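PDB 2Y7I: STM4351 from Salmonella enterica, which binds arginine with high specificity as a periplasmic solute-binding protein, probably delivering it to an uptake system in the inner membrane. Local coordinates for residues Ala108-Lys111 with Gly112-Val115; Ala201-Gln204 with Glu205-Ala209; Pro217-Ala220 with Gln221-Lys225. All coordinates share one frame; numbering follows the deposited sequence.

Contact 1: Ala108-Lys111 with Gly112-Val115; sequences ADLK and GKKV
Leu110 O accepts the backbone N of Lys113 at 2.9 Å, the bond that closes a type II beta turn running from Leu110 to Lys113. It is somewhat bent, 144° at the hydrogen, and the donor lies 34° out of the carbonyl plane. Lys111 and Gly112 occupy the two corners; Gly112 takes a positive phi, readily reached without a side chain. The turn follows directly on a single 3-10 turn, in which Lys111 N bonds to Ala108 O at 3.1 Å, and it hands the chain on to strand 114-118.

Beyond the backbone bond, the contact is carried by carbon. Leu110 reaches across with both methyl groups: CD1 meets CG2 of Val115 at 4.1 Å, and CD2 rests against CB of Lys113 at the same separation, the side chains crossing at about a right angle in each case. Val115 offers this methyl because CG1 stands anti to its backbone N (chi1 175°), which sets CG2 beside that N. Lys113 bends at chi2, passing CG by Leu110 O at 3.4 Å before its ammonium end leads away; Lys111 likewise extends away from the turn.

Tyr104 and Met177 enlarge the apolar patch around Leu110, while Lys113 and Val115 share backbone bonds with Thr135. The chemistry thus divides cleanly: one backbone bond fixes the reversal, buried methyls hold its inner side to the start of the strand, and the charged lysine ends are left to the exposed side.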
loop_
_atom_site.group_PDB
_atom_site.type_symbol
_atom_site.label_atom_id
_atom_site.label_comp_id
_atom_site.label_asym_id
_atom_site.label_seq_id
_atom_site.Cartn_x
_atom_site.Cartn_y
_atom_site.Cartn_z
ATOM N N ALA A 108 36.528 -0.205 -0.736
ATOM C CA ALA A 108 37.987 -0.074 -0.710
ATOM C C ALA A 108 38.666 -1.307 -1.317
ATOM O O ALA A 108 39.650 -1.176 -2.043
ATOM C CB ALA A 108 38.496 0.178 0.711
ATOM N N ASP A 109 38.129 -2.493 -1.030
ATOM C CA ASP A 109 38.676 -3.743 -1.573
ATOM C C ASP A 109 38.592 -3.786 -3.105
ATOM O O ASP A 109 39.360 -4.495 -3.751
ATOM C CB ASP A 109 37.942 -4.968 -1.008
ATOM C CG ASP A 109 38.154 -5.162 0.479
ATOM O OD1 ASP A 109 39.179 -4.702 1.031
ATOM O OD2 ASP A 109 37.268 -5.796 1.098
ATOM N N LEU A 110 37.655 -3.034 -3.672
ATOM C CA LEU A 110 37.471 -2.988 -5.123
ATOM C C LEU A 110 38.348 -1.956 -5.836
ATOM O O LEU A 110 38.186 -1.724 -7.036
ATOM C CB LEU A 110 35.986 -2.785 -5.459
ATOM C CG LEU A 110 35.139 -4.052 -5.262
ATOM C CD1 LEU A 110 33.658 -3.684 -5.137
ATOM C CD2 LEU A 110 35.359 -4.993 -6.432
ATOM N N LYS A 111 39.285 -1.349 -5.105
ATOM C CA LYS A 111 40.185 -0.342 -5.687
ATOM C C LYS A 111 40.859 -0.881 -6.966
ATOM O O LYS A 111 41.472 -1.947 -6.947
ATOM C CB LYS A 111 41.238 0.102 -4.658
ATOM C CG LYS A 111 42.016 1.357 -5.059
ATOM C CD LYS A 111 43.215 1.608 -4.147
ATOM C CE LYS A 111 44.117 2.701 -4.718
ATOM N NZ LYS A 111 45.407 2.824 -3.963
ATOM N N GLY A 112 40.720 -0.148 -8.068
ATOM C CA GLY A 112 41.368 -0.520 -9.336
ATOM C C GLY A 112 40.651 -1.614 -10.111
ATOM O O GLY A 112 41.162 -2.106 -11.112
ATOM N N LYS A 113 39.460 -1.993 -9.663
ATOM C CA LYS A 113 38.753 -3.116 -10.263
ATOM C C LYS A 113 37.566 -2.622 -11.073
ATOM O O LYS A 113 37.167 -1.450 -10.967
ATOM C CB LYS A 113 38.312 -4.133 -9.190
ATOM C CG LYS A 113 39.449 -4.657 -8.271
ATOM C CD LYS A 113 40.474 -5.504 -9.024
ATOM C CE LYS A 113 41.558 -6.009 -8.075
ATOM N NZ LYS A 113 42.623 -6.729 -8.804
ATOM N N LYS A 114 37.018 -3.515 -11.892
ATOM C CA LYS A 114 35.902 -3.196 -12.778
ATOM C C LYS A 114 34.588 -3.638 -12.168
ATOM O O LYS A 114 34.426 -4.806 -11.797
ATOM C CB LYS A 114 36.090 -3.855 -14.151
ATOM C CG LYS A 114 37.229 -3.264 -14.983
ATOM C CD LYS A 114 37.402 -4.000 -16.313
ATOM C CE LYS A 114 38.313 -3.220 -17.237
ATOM N NZ LYS A 114 38.374 -3.798 -18.626
ATOM N N VAL A 115 33.654 -2.699 -12.061
ATOM C CA VAL A 115 32.314 -2.999 -11.578
ATOM C C VAL A 115 31.270 -2.570 -12.618
ATOM O O VAL A 115 31.231 -1.415 -13.044
ATOM C CB VAL A 115 32.046 -2.361 -10.193
ATOM C CG1 VAL A 115 30.597 -2.577 -9.769
ATOM C CG2 VAL A 115 32.968 -2.955 -9.152
#

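Contact 2: Ala201-Gln204 with Glu205-Ala209; sequences ALLQ and EINAA
This is a local contact between successive turns of helix 200-214, in which residues of Ala201-Gln204 meet those three and four positions on. Four backbone bonds define it as alpha-helical: Glu205 N to Ala201 O, Ile206 N to Leu202 O, Asn207 N to Leu203 O and Ala208 N to Gln204 O, the last two both 2.9 Å.

A fifth bond joins side chains. Asn207 ND2 donates to Gln204 OE1 at 3.3 Å and is nearly straight, 173° at the hydrogen. The acceptor lies in the Asn207 amide plane, but the donor sits above the Gln204 carbonyl plane, with the two amides turned 35° apart. A bend at chi2 (-31°) carries the Gln204 amide alongside Asn207. Other groups take the remaining ends: Asp200 accepts from Gln204 NE2, and Gln87 N donates to Asn207 OD1. The side chain of Asn207 is about 5 Å from a bound zinc ion, and that of Leu202 about 5 Å from the side chain of the zinc ligand Asp67.

On the buried side, Ile206 CD1 faces both methyls of Leu202, 4.0 Å from CD2; its 3.3 Å approach to CD1 is tighter than carbon pairs usually allow and is doubtful in detail. Both residues, with Leu203, pack on Val195 of strand 194-195. Glu205 forms a salt bridge with Arg6. Leu202 and Ile206 on the buried side, against Gln204 and Glu205 on the polar one, make this an amphipathic surface helix.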
loop_
_atom_site.group_PDB
_atom_site.type_symbol
_atom_site.label_atom_id
_atom_site.label_comp_id
_atom_site.label_asym_id
_atom_site.label_seq_id
_atom_site.Cartn_x
_atom_site.Cartn_y
_atom_site.Cartn_z
ATOM N N ALA A 201 -3.337 16.049 -15.926
ATOM C CA ALA A 201 -4.604 15.307 -15.885
ATOM C C ALA A 201 -4.329 13.805 -15.821
ATOM O O ALA A 201 -4.929 13.078 -15.027
ATOM C CB ALA A 201 -5.479 15.647 -17.086
ATOM N N LEU A 202 -3.411 13.345 -16.659
ATOM C CA LEU A 202 -3.015 11.958 -16.610
ATOM C C LEU A 202 -2.342 11.641 -15.267
ATOM O O LEU A 202 -2.657 10.632 -14.644
ATOM C CB LEU A 202 -2.096 11.632 -17.786
ATOM C CG LEU A 202 -1.578 10.209 -18.013
ATOM C CD1 LEU A 202 -0.282 10.023 -17.297
ATOM C CD2 LEU A 202 -2.586 9.137 -17.596
ATOM N N LEU A 203 -1.415 12.492 -14.832
ATOM C CA LEU A 203 -0.703 12.246 -13.573
ATOM C C LEU A 203 -1.674 12.094 -12.399
ATOM O O LEU A 203 -1.525 11.177 -11.586
ATOM C CB LEU A 203 0.297 13.366 -13.290
ATOM C CG LEU A 203 1.085 13.287 -11.985
ATOM C CD1 LEU A 203 2.047 12.118 -12.014
ATOM C CD2 LEU A 203 1.835 14.593 -11.796
ATOM N N GLN A 204 -2.665 12.985 -12.311
ATOM C CA GLN A 204 -3.628 12.928 -11.203
ATOM C C GLN A 204 -4.565 11.712 -11.277
ATOM O O GLN A 204 -5.009 11.202 -10.249
ATOM C CB GLN A 204 -4.406 14.241 -11.046
ATOM C CG GLN A 204 -3.540 15.475 -10.673
ATOM C CD GLN A 204 -2.294 15.159 -9.824
ATOM O OE1 GLN A 204 -2.340 14.368 -8.872
ATOM N NE2 GLN A 204 -1.174 15.792 -10.173
ATOM N N GLU A 205 -4.850 11.249 -12.492
ATOM C CA GLU A 205 -5.602 10.013 -12.673
ATOM C C GLU A 205 -4.798 8.848 -12.121
ATOM O O GLU A 205 -5.340 7.986 -11.429
ATOM C CB GLU A 205 -5.855 9.750 -14.143
ATOM C CG GLU A 205 -7.071 10.409 -14.712
ATOM C CD GLU A 205 -7.418 9.799 -16.055
ATOM O OE1 GLU A 205 -6.778 10.174 -17.059
ATOM O OE2 GLU A 205 -8.293 8.910 -16.090
ATOM N N ILE A 206 -3.507 8.835 -12.446
ATOM C CA ILE A 206 -2.579 7.801 -11.984
ATOM C C ILE A 206 -2.457 7.825 -10.459
ATOM O O ILE A 206 -2.491 6.772 -9.810
ATOM C CB ILE A 206 -1.187 7.950 -12.644
ATOM C CG1 ILE A 206 -1.230 7.457 -14.095
ATOM C CG2 ILE A 206 -0.111 7.178 -11.862
ATOM C CD1 ILE A 206 0.000 7.832 -14.894
ATOM N N ASN A 207 -2.307 9.021 -9.889
ATOM C CA ASN A 207 -2.274 9.158 -8.428
ATOM C C ASN A 207 -3.553 8.685 -7.736
ATOM O O ASN A 207 -3.491 8.003 -6.713
ATOM C CB ASN A 207 -1.946 10.597 -8.016
ATOM C CG ASN A 207 -0.451 10.859 -7.988
ATOM O OD1 ASN A 207 0.336 9.966 -7.679
ATOM N ND2 ASN A 207 -0.052 12.082 -8.326
ATOM N N ALA A 208 -4.705 9.049 -8.294
ATOM C CA ALA A 208 -5.977 8.621 -7.730
ATOM C C ALA A 208 -6.082 7.090 -7.774
ATOM O O ALA A 208 -6.592 6.480 -6.840
ATOM C CB ALA A 208 -7.141 9.263 -8.461
ATOM N N ALA A 209 -5.582 6.487 -8.851
ATOM C CA ALA A 209 -5.579 5.030 -8.996
ATOM C C ALA A 209 -4.602 4.360 -8.021
ATOM O O ALA A 209 -4.945 3.356 -7.382
ATOM C CB ALA A 209 -5.262 4.639 -10.437
#

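Contact 3: Pro217-Ala220 with Gln221-Lys225; sequences PEYA and QMQEK
Gln223 sets its amide oxygen over one face of the Tyr219 ring, with OE1 3.3 Å from CE2 and offset toward the rim. The amide plane stands 71° from the ring, so the oxygen approaches end-on and the groups are not stacked. Tyr219 was deposited in two conformers, and this detail belongs to the one described here. An extended Gln223 chain carries OE1 back along the helix to the ring.

A second cluster gathers round Glu218 O. It accepts Met222 N at 2.9 Å, and a water donates to it at 2.8 Å; the same water makes a weak, longer bond to Gln221 OE1. Met222 adds a close carbon contact, its CG lying 3.3 Å from Glu218 O. Gln221, extended, passes CG 3.4 Å from Pro217 O, and its amide runs alongside the Glu218 side chain with the two flat groups turned 62° apart.

These approaches are positioned by the backbone of helix 217-227. Gln221 N bonds to Pro217 O in the carbonyl plane, and Glu224 N to Ala220 O is the straightest of the four bonds across the contact, 170° at the hydrogen and 3.0 Å long. Gln223 N to Tyr219 O is weak. Pro217, which has no backbone N-H to give, begins the helix.

Further out, Met222 lies against Phe31, Asp34 and Ala38 of helix 31-42, and Gln223 also touches Phe31. The second subunit also reaches this helix: Ala220 packs on Gln223 of the second subunit and Gln223 on Ala220 of that chain, while Tyr219 touches its Lys214. Helix 217-227 therefore packs against both helix 31-42 of its own chain and the neighbouring copy, with Gln223 in touch with each.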
loop_
_atom_site.group_PDB
_atom_site.type_symbol
_atom_site.label_atom_id
_atom_site.label_comp_id
_atom_site.label_asym_id
_atom_site.label_seq_id
_atom_site.Cartn_x
_atom_site.Cartn_y
_atom_site.Cartn_z
ATOM N N PRO A 217 -5.611 -5.121 -0.409
ATOM C CA PRO A 217 -4.905 -6.332 0.034
ATOM C C PRO A 217 -4.024 -6.902 -1.087
ATOM O O PRO A 217 -2.950 -7.445 -0.812
ATOM C CB PRO A 217 -6.039 -7.295 0.375
ATOM C CG PRO A 217 -7.222 -6.420 0.642
ATOM C CD PRO A 217 -7.071 -5.230 -0.244
ATOM N N GLU A 218 -4.469 -6.746 -2.337
ATOM C CA GLU A 218 -3.735 -7.231 -3.521
ATOM C C GLU A 218 -2.338 -6.647 -3.664
ATOM O O GLU A 218 -1.422 -7.317 -4.146
ATOM C CB GLU A 218 -4.520 -6.951 -4.809
ATOM C CG GLU A 218 -5.770 -7.812 -4.993
ATOM C CD GLU A 218 -7.019 -7.229 -4.329
ATOM O OE1 GLU A 218 -6.919 -6.204 -3.622
ATOM O OE2 GLU A 218 -8.111 -7.804 -4.512
ATOM N N TYR A 219 -2.176 -5.401 -3.235
ATOM C CA TYR A 219 -0.901 -4.713 -3.350
ATOM C C TYR A 219 0.096 -5.276 -2.335
ATOM O O TYR A 219 1.277 -5.418 -2.640
ATOM C CB TYR A 219 -1.131 -3.205 -3.224
ATOM C CG TYR A 219 0.094 -2.339 -3.097
ATOM C CD1 TYR A 219 0.952 -2.117 -4.178
ATOM C CD2 TYR A 219 0.375 -1.709 -1.891
ATOM C CE1 TYR A 219 2.074 -1.303 -4.036
ATOM C CE2 TYR A 219 1.470 -0.905 -1.743
ATOM C CZ TYR A 219 2.318 -0.702 -2.807
ATOM O OH TYR A 219 3.406 0.110 -2.608
ATOM N N ALA A 220 -0.397 -5.657 -1.155
ATOM C CA ALA A 220 0.424 -6.366 -0.167
ATOM C C ALA A 220 0.841 -7.736 -0.715
ATOM O O ALA A 220 1.988 -8.164 -0.546
ATOM C CB ALA A 220 -0.315 -6.508 1.151
ATOM N N GLN A 221 -0.092 -8.404 -1.397
ATOM C CA GLN A 221 0.188 -9.702 -2.020
ATOM C C GLN A 221 1.201 -9.611 -3.170
ATOM O O GLN A 221 2.007 -10.524 -3.349
ATOM C CB GLN A 221 -1.110 -10.381 -2.477
ATOM C CG GLN A 221 -2.067 -10.714 -1.334
ATOM C CD GLN A 221 -3.508 -10.885 -1.796
ATOM O OE1 GLN A 221 -3.817 -10.764 -2.989
ATOM N NE2 GLN A 221 -4.403 -11.155 -0.848
ATOM N N MET A 222 1.174 -8.514 -3.934
ATOM C CA MET A 222 2.182 -8.275 -4.990
ATOM C C MET A 222 3.597 -8.209 -4.420
ATOM O O MET A 222 4.539 -8.755 -5.001
ATOM C CB MET A 222 1.895 -6.975 -5.746
ATOM C CG MET A 222 0.700 -7.015 -6.673
ATOM S SD MET A 222 0.435 -5.366 -7.356
ATOM C CE MET A 222 -1.206 -5.536 -8.042
ATOM N N GLN A 223 3.737 -7.532 -3.282
ATOM C CA GLN A 223 5.022 -7.400 -2.599
ATOM C C GLN A 223 5.497 -8.752 -2.067
ATOM O O GLN A 223 6.665 -9.119 -2.235
ATOM C CB GLN A 223 4.907 -6.387 -1.458
ATOM C CG GLN A 223 4.721 -4.934 -1.929
ATOM C CD GLN A 223 4.575 -3.949 -0.770
ATOM O OE1 GLN A 223 3.656 -3.124 -0.749
ATOM N NE2 GLN A 223 5.465 -4.049 0.207
ATOM N N GLU A 224 4.581 -9.481 -1.427
ATOM C CA GLU A 224 4.819 -10.853 -0.982
ATOM C C GLU A 224 5.293 -11.749 -2.133
ATOM O O GLU A 224 6.274 -12.482 -1.992
ATOM C CB GLU A 224 3.548 -11.411 -0.334
ATOM C CG GLU A 224 3.552 -12.901 -0.007
ATOM C CD GLU A 224 2.220 -13.373 0.571
ATOM O OE1 GLU A 224 1.152 -12.849 0.173
ATOM O OE2 GLU A 224 2.242 -14.278 1.424
ATOM N N LYS A 225 4.611 -11.675 -3.272
ATOM C CA LYS A 225 4.973 -12.500 -4.424
ATOM C C LYS A 225 6.376 -12.200 -4.946
ATOM O O LYS A 225 7.177 -13.115 -5.160
ATOM C CB LYS A 225 3.962 -12.331 -5.560
ATOM C CG LYS A 225 4.432 -12.967 -6.866
ATOM C CD LYS A 225 3.343 -13.054 -7.896
ATOM C CE LYS A 225 3.802 -13.943 -9.038
ATOM N NZ LYS A 225 2.711 -14.176 -10.023
HETATM O O HOH W 1 -2.242 -9.412 -5.804
#

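How the contacts relate
The three contacts follow in series along the chain, contact 1 first, then contacts 2 and 3 on successive helices, 200-214 and 217-227. Contact 1 enters strand 114-118 of the five-stranded mixed sheet and lies on the opposite side of the chain's centre from the others, its centre about 44 Å from that of contact 2 and 38 Å from that of contact 3. Contacts 2 and 3 are neighbours, about 9 Å apart at their nearest atoms, and both helices pack on helix 31-42. This separation is consistent with the two-lobed architecture of family 3 solute-binding proteins, in which the ligand, here arginine, is held between lobes.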